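Long-range contacts in bowman-Birk type bran trypsin inhibitor (Oryza sativa, PDB 2QN5), which probably inhibits trypsin-like serine proteases through two Bowman-Birk repeats, which make up this part of a longer protein: residues 7-12 with 25-30; 69-74 with 120-125. All coordinates share one frame; numbering follows the deposited sequence.

In the fold
Interaction 1 (7-12 with 25-30) lies within the first repeat of this two-repeat fragment. Interaction 2 (69-74 with 120-125) follows later in the chain and belongs to the second repeat, reaching back to its junction with the first. Their centres are 16 Å apart, yet they touch. Asn10 OD1 of interaction 1 is 2.6 Å from His125 NE2 of interaction 2, a probable hydrogen bond, and Asp9 O packs near the same imidazole. The putative trypsin-reactive residue Lys83 is not far off: its side chain is about 9 Å from that of Lys12 and about 10 Å from that of His125.

Interaction 1: residues 7-12 with 25-30; sequences CCDNIK and CNDELE
Asp27 OD2 accepts one good bond and one weak one from consecutive backbone amides. Asp9 N gives it a bond of 3.1 Å, near straight at 163°. This donor comes from the syn side but stands 30° out of the carboxylate plane. Asn10 N adds the weak bond to the same OD2, at 3.5 Å. The amides would tend to favour a charged Asp27, while the Asp9 carboxylate would tend to work against it. That carboxylate lies close by, OD2 of Asp9 to OD2 of Asp27 being 3.9 Å, with the two planes moderately tilted. The other oxygen of Asp9, OD1, accepts a bond from Cys67 N and is hydrogen-bonded to Thr68 OG1, which holds the group in place.

Asn10 is the centre of an inverse gamma turn. Its carbonyl O receives Asn26 N at 2.9 Å, almost in line with the C=O bond. Beside this bond the CB atoms of Asn10 and Asn26 meet. Asn10 CG stands anti to its own carbonyl carbon (chi1 -84°). This turns the amide away from Asn26 and toward Glu28: ND2 faces Glu28 OE2 at 3.7 Å, a loose polar approach with the flat groups steeply inclined, while OD1 is taken by His125.

The covalent link is the buried disulfide Cys8-Cys25. Each SG lies anti to the backbone N of its own residue. Next to it, Ile11 and Cys25 form an antiparallel non-hydrogen-bonded pair, CA to CA 4.9 Å. Trp5 packs on Cys25, and Cys7 is tied to Cys67.

A disulfide at the foot of a two-stranded hairpin is characteristic of a Bowman-Birk repeat. Here the hairpin of strands 11-13 and 22-25 carries the Lys17-Pro18 bond, the trypsin-reactive site by similarity.

Interaction 2: residues 69-74 with 120-125; sequences PRPWGD and DRFTGH
Arg70 makes the polar part of the contact with Thr123 and His125. The carbonyl O of His125 sits 3.4 Å above one face of the guanidinium, over its centre. Thr123 O lies at the edge, near the guanidinium plane, 3.7 Å from NH2. NH1 comes to the edge of the His125 ring, 2.8 Å from ND1, the planes 79° apart; His125 NE2 is hydrogen-bonded to Asn10 OD1. The Arg70 chain runs extended from CG to NE (chi3 177°), carrying the guanidinium past Phe122 to these groups. It also makes a cation-pi contact with Phe66. With an alanine in place of Arg70, the carbonyls of Thr123 and His125 would probably lose their nearby positive charge, and the edge of Phe122 some of its cover.

The apolar part centres on Phe122. Arg70 CG meets its ring edge in plane, 3.7 Å from CE2. Pro71 packs its CD against CD2, the proline ring crossing the phenylalanine at about a right angle. Trp72 and Phe122 are near parallel, at 26°, but slid apart: with centroids 5.7 Å apart the rings barely overlap.

Among backbone atoms, Thr123 O meets the edge of the Trp72 ring, at CH2, at 3.5 Å. Residues 70-72, at the start of a type I turn, pack on the 120-125 loop. This joins the start and the C-terminal part of the second Bowman-Birk repeat, a disulfide-rich domain.

Interaction 1: residues 7-12 with 25-30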
loop_
_atom_site.group_PDB
_atom_site.type_symbol
_atom_site.label_atom_id
_atom_site.label_comp_id
_atom_site.label_asym_id
_atom_site.label_seq_id
_atom_site.Cartn_x
_atom_site.Cartn_y
_atom_site.Cartn_z
ATOM N N CYS A 7 5.022 -5.556 -22.558
ATOM C CA CYS A 7 3.641 -5.106 -22.577
ATOM C C CYS A 7 2.846 -6.077 -21.713
ATOM O O CYS A 7 3.365 -7.115 -21.320
ATOM C CB CYS A 7 3.090 -5.095 -24.011
ATOM S SG CYS A 7 2.798 -6.752 -24.701
ATOM N N CYS A 8 1.607 -5.733 -21.387
ATOM C CA CYS A 8 0.771 -6.633 -20.596
ATOM C C CYS A 8 -0.664 -6.145 -20.678
ATOM O O CYS A 8 -0.913 -4.941 -20.629
ATOM C CB CYS A 8 1.229 -6.710 -19.123
ATOM S SG CYS A 8 0.290 -7.938 -18.143
ATOM N N ASP A 9 -1.594 -7.089 -20.841
ATOM C CA ASP A 9 -3.023 -6.790 -20.954
ATOM C C ASP A 9 -3.674 -7.034 -19.609
ATOM O O ASP A 9 -4.134 -6.096 -18.951
ATOM C CB ASP A 9 -3.676 -7.679 -22.020
ATOM C CG ASP A 9 -3.203 -7.348 -23.424
ATOM O OD1 ASP A 9 -3.524 -6.247 -23.923
ATOM O OD2 ASP A 9 -2.503 -8.183 -24.028
ATOM N N ASN A 10 -3.717 -8.301 -19.207
ATOM C CA ASN A 10 -4.280 -8.641 -17.918
ATOM C C ASN A 10 -3.290 -8.205 -16.865
ATOM O O ASN A 10 -2.397 -8.965 -16.472
ATOM C CB ASN A 10 -4.538 -10.135 -17.807
ATOM C CG ASN A 10 -5.855 -10.532 -18.416
ATOM O OD1 ASN A 10 -6.901 -10.004 -18.035
ATOM N ND2 ASN A 10 -5.823 -11.467 -19.368
ATOM N N ILE A 11 -3.443 -6.955 -16.434
ATOM C CA ILE A 11 -2.579 -6.378 -15.412
ATOM C C ILE A 11 -3.342 -6.362 -14.097
ATOM O O ILE A 11 -4.383 -5.717 -13.981
ATOM C CB ILE A 11 -2.157 -4.924 -15.755
ATOM C CG1 ILE A 11 -1.449 -4.875 -17.113
ATOM C CG2 ILE A 11 -1.216 -4.403 -14.687
ATOM C CD1 ILE A 11 -1.126 -3.468 -17.580
ATOM N N LYS A 12 -2.828 -7.091 -13.116
ATOM C CA LYS A 12 -3.467 -7.146 -11.812
ATOM C C LYS A 12 -2.744 -6.210 -10.863
ATOM O O LYS A 12 -1.532 -6.038 -10.968
ATOM C CB LYS A 12 -3.433 -8.577 -11.254
ATOM C CG LYS A 12 -4.026 -8.730 -9.845
ATOM C CD LYS A 12 -5.470 -8.181 -9.739
ATOM C CE LYS A 12 -6.458 -8.942 -10.631
ATOM N NZ LYS A 12 -7.872 -8.527 -10.418
ATOM N N CYS A 25 1.649 -9.346 -13.594
ATOM C CA CYS A 25 1.144 -9.497 -14.959
ATOM C C CYS A 25 0.701 -10.916 -15.251
ATOM O O CYS A 25 1.453 -11.867 -15.057
ATOM C CB CYS A 25 2.182 -9.077 -16.002
ATOM S SG CYS A 25 1.607 -9.427 -17.687
ATOM N N ASN A 26 -0.534 -11.048 -15.717
ATOM C CA ASN A 26 -1.091 -12.352 -16.035
ATOM C C ASN A 26 -0.652 -12.831 -17.422
ATOM O O ASN A 26 0.296 -13.601 -17.552
ATOM C CB ASN A 26 -2.622 -12.298 -15.964
ATOM C CG ASN A 26 -3.146 -12.048 -14.553
ATOM O OD1 ASN A 26 -4.352 -11.870 -14.357
ATOM N ND2 ASN A 26 -2.248 -12.044 -13.566
ATOM N N ASP A 27 -1.339 -12.355 -18.455
ATOM C CA ASP A 27 -1.045 -12.738 -19.824
ATOM C C ASP A 27 -0.832 -14.240 -20.023
ATOM O O ASP A 27 -0.095 -14.888 -19.273
ATOM C CB ASP A 27 0.175 -11.978 -20.345
ATOM C CG ASP A 27 -0.204 -10.726 -21.117
ATOM O OD1 ASP A 27 0.587 -10.306 -21.997
ATOM O OD2 ASP A 27 -1.287 -10.161 -20.838
ATOM N N GLU A 28 -1.480 -14.775 -21.059
ATOM C CA GLU A 28 -1.394 -16.189 -21.419
ATOM C C GLU A 28 0.084 -16.607 -21.592
ATOM O O GLU A 28 0.598 -17.435 -20.831
ATOM C CB GLU A 28 -2.175 -16.434 -22.721
ATOM C CG GLU A 28 -3.389 -15.501 -22.963
ATOM C CD GLU A 28 -4.446 -15.537 -21.852
ATOM O OE1 GLU A 28 -4.821 -16.648 -21.405
ATOM O OE2 GLU A 28 -4.915 -14.450 -21.437
ATOM N N LEU A 29 0.752 -16.047 -22.603
ATOM C CA LEU A 29 2.174 -16.315 -22.858
ATOM C C LEU A 29 2.603 -17.718 -23.295
ATOM O O LEU A 29 1.814 -18.674 -23.290
ATOM C CB LEU A 29 2.995 -15.946 -21.623
ATOM C CG LEU A 29 2.946 -14.504 -21.124
ATOM C CD1 LEU A 29 3.044 -14.513 -19.609
ATOM C CD2 LEU A 29 4.061 -13.686 -21.751
ATOM N N GLU A 30 3.882 -17.811 -23.667
ATOM C CA GLU A 30 4.528 -19.056 -24.090
ATOM C C GLU A 30 5.850 -18.998 -23.327
ATOM O O GLU A 30 6.412 -17.920 -23.160
ATOM C CB GLU A 30 4.774 -19.044 -25.610
ATOM C CG GLU A 30 4.951 -20.426 -26.264
ATOM C CD GLU A 30 6.385 -20.938 -26.247
ATOM O OE1 GLU A 30 6.585 -22.145 -26.516
ATOM O OE2 GLU A 30 7.306 -20.136 -25.977
#

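Interaction 2: residues 69-74 with 120-125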
loop_
_atom_site.group_PDB
_atom_site.type_symbol
_atom_site.label_atom_id
_atom_site.label_comp_id
_atom_site.label_asym_id
_atom_site.label_seq_id
_atom_site.Cartn_x
_atom_site.Cartn_y
_atom_site.Cartn_z
ATOM N N PRO A 69 -4.125 -2.294 -28.286
ATOM C CA PRO A 69 -4.911 -1.090 -27.972
ATOM C C PRO A 69 -6.392 -1.276 -27.662
ATOM O O PRO A 69 -6.984 -2.329 -27.902
ATOM C CB PRO A 69 -4.664 -0.176 -29.177
ATOM C CG PRO A 69 -4.349 -1.124 -30.273
ATOM C CD PRO A 69 -3.483 -2.166 -29.604
ATOM N N ARG A 70 -6.982 -0.217 -27.128
ATOM C CA ARG A 70 -8.374 -0.223 -26.733
ATOM C C ARG A 70 -9.130 0.952 -27.309
ATOM O O ARG A 70 -8.625 2.060 -27.357
ATOM C CB ARG A 70 -8.442 -0.174 -25.221
ATOM C CG ARG A 70 -7.785 -1.368 -24.587
ATOM C CD ARG A 70 -7.204 -1.060 -23.232
ATOM N NE ARG A 70 -6.637 -2.267 -22.638
ATOM C CZ ARG A 70 -7.349 -3.339 -22.304
ATOM N NH1 ARG A 70 -6.750 -4.393 -21.768
ATOM N NH2 ARG A 70 -8.660 -3.353 -22.498
ATOM N N PRO A 71 -10.375 0.720 -27.726
ATOM C CA PRO A 71 -11.222 1.760 -28.307
ATOM C C PRO A 71 -10.962 3.113 -27.664
ATOM O O PRO A 71 -10.769 4.116 -28.353
ATOM C CB PRO A 71 -12.622 1.242 -28.021
ATOM C CG PRO A 71 -12.449 -0.247 -28.147
ATOM C CD PRO A 71 -11.167 -0.481 -27.390
ATOM N N TRP A 72 -10.949 3.116 -26.333
ATOM C CA TRP A 72 -10.717 4.314 -25.521
ATOM C C TRP A 72 -9.412 4.938 -25.992
ATOM O O TRP A 72 -9.006 6.017 -25.551
ATOM C CB TRP A 72 -10.638 3.911 -24.031
ATOM C CG TRP A 72 -11.640 2.831 -23.695
ATOM C CD1 TRP A 72 -12.992 2.902 -23.864
ATOM C CD2 TRP A 72 -11.361 1.477 -23.303
ATOM N NE1 TRP A 72 -13.572 1.680 -23.619
ATOM C CE2 TRP A 72 -12.596 0.786 -23.274
ATOM C CE3 TRP A 72 -10.194 0.782 -22.980
ATOM C CZ2 TRP A 72 -12.696 -0.572 -22.936
ATOM C CZ3 TRP A 72 -10.294 -0.573 -22.642
ATOM C CH2 TRP A 72 -11.542 -1.232 -22.625
ATOM N N GLY A 73 -8.771 4.230 -26.915
ATOM C CA GLY A 73 -7.518 4.669 -27.481
ATOM C C GLY A 73 -6.362 4.425 -26.536
ATOM O O GLY A 73 -5.418 3.693 -26.854
ATOM N N ASP A 74 -6.442 5.019 -25.352
ATOM C CA ASP A 74 -5.361 4.874 -24.407
ATOM C C ASP A 74 -5.794 5.240 -23.001
ATOM O O ASP A 74 -5.989 4.356 -22.168
ATOM C CB ASP A 74 -4.208 5.762 -24.853
ATOM C CG ASP A 74 -2.944 5.457 -24.127
ATOM O OD1 ASP A 74 -2.442 4.326 -24.293
ATOM O OD2 ASP A 74 -2.462 6.345 -23.390
ATOM N N ASP A 120 -17.465 1.878 -27.424
ATOM C CA ASP A 120 -17.150 0.605 -28.077
ATOM C C ASP A 120 -17.593 -0.627 -27.284
ATOM O O ASP A 120 -17.504 -0.669 -26.050
ATOM C CB ASP A 120 -15.655 0.510 -28.382
ATOM C CG ASP A 120 -15.303 1.057 -29.746
ATOM O OD1 ASP A 120 -15.525 2.257 -29.980
ATOM O OD2 ASP A 120 -14.803 0.280 -30.586
ATOM N N ARG A 121 -18.060 -1.636 -28.011
ATOM C CA ARG A 121 -18.544 -2.861 -27.398
ATOM C C ARG A 121 -17.448 -3.672 -26.710
ATOM O O ARG A 121 -17.732 -4.498 -25.838
ATOM C CB ARG A 121 -19.243 -3.721 -28.454
ATOM C CG ARG A 121 -20.337 -2.997 -29.233
ATOM C CD ARG A 121 -21.395 -2.387 -28.309
ATOM N NE ARG A 121 -21.035 -1.050 -27.832
ATOM C CZ ARG A 121 -21.743 -0.352 -26.946
ATOM N NH1 ARG A 121 -21.337 0.854 -26.581
ATOM N NH2 ARG A 121 -22.849 -0.861 -26.415
ATOM N N PHE A 122 -16.200 -3.427 -27.104
ATOM C CA PHE A 122 -15.054 -4.143 -26.531
ATOM C C PHE A 122 -14.950 -4.045 -24.995
ATOM O O PHE A 122 -15.223 -2.994 -24.394
ATOM C CB PHE A 122 -13.745 -3.651 -27.189
ATOM C CG PHE A 122 -12.493 -4.230 -26.571
ATOM C CD1 PHE A 122 -12.296 -5.612 -26.518
ATOM C CD2 PHE A 122 -11.521 -3.395 -26.028
ATOM C CE1 PHE A 122 -11.149 -6.155 -25.930
ATOM C CE2 PHE A 122 -10.371 -3.924 -25.439
ATOM C CZ PHE A 122 -10.185 -5.306 -25.390
ATOM N N THR A 123 -14.547 -5.154 -24.372
ATOM C CA THR A 123 -14.404 -5.223 -22.921
ATOM C C THR A 123 -12.939 -5.145 -22.486
ATOM O O THR A 123 -12.089 -4.610 -23.203
ATOM C CB THR A 123 -14.976 -6.538 -22.366
ATOM O OG1 THR A 123 -14.026 -7.591 -22.569
ATOM C CG2 THR A 123 -16.279 -6.890 -23.074
ATOM N N GLY A 124 -12.660 -5.678 -21.298
ATOM C CA GLY A 124 -11.308 -5.668 -20.778
ATOM C C GLY A 124 -10.994 -4.536 -19.812
ATOM O O GLY A 124 -11.523 -3.421 -19.927
ATOM N N HIS A 125 -10.121 -4.851 -18.857
ATOM C CA HIS A 125 -9.640 -3.941 -17.811
ATOM C C HIS A 125 -9.217 -2.578 -18.349
ATOM O O HIS A 125 -8.226 -2.460 -19.067
ATOM C CB HIS A 125 -8.456 -4.602 -17.128
ATOM C CG HIS A 125 -7.837 -5.677 -17.961
ATOM N ND1 HIS A 125 -7.542 -5.497 -19.295
ATOM C CD2 HIS A 125 -7.521 -6.962 -17.676
ATOM C CE1 HIS A 125 -7.072 -6.625 -19.797
ATOM N NE2 HIS A 125 -7.049 -7.529 -18.835
#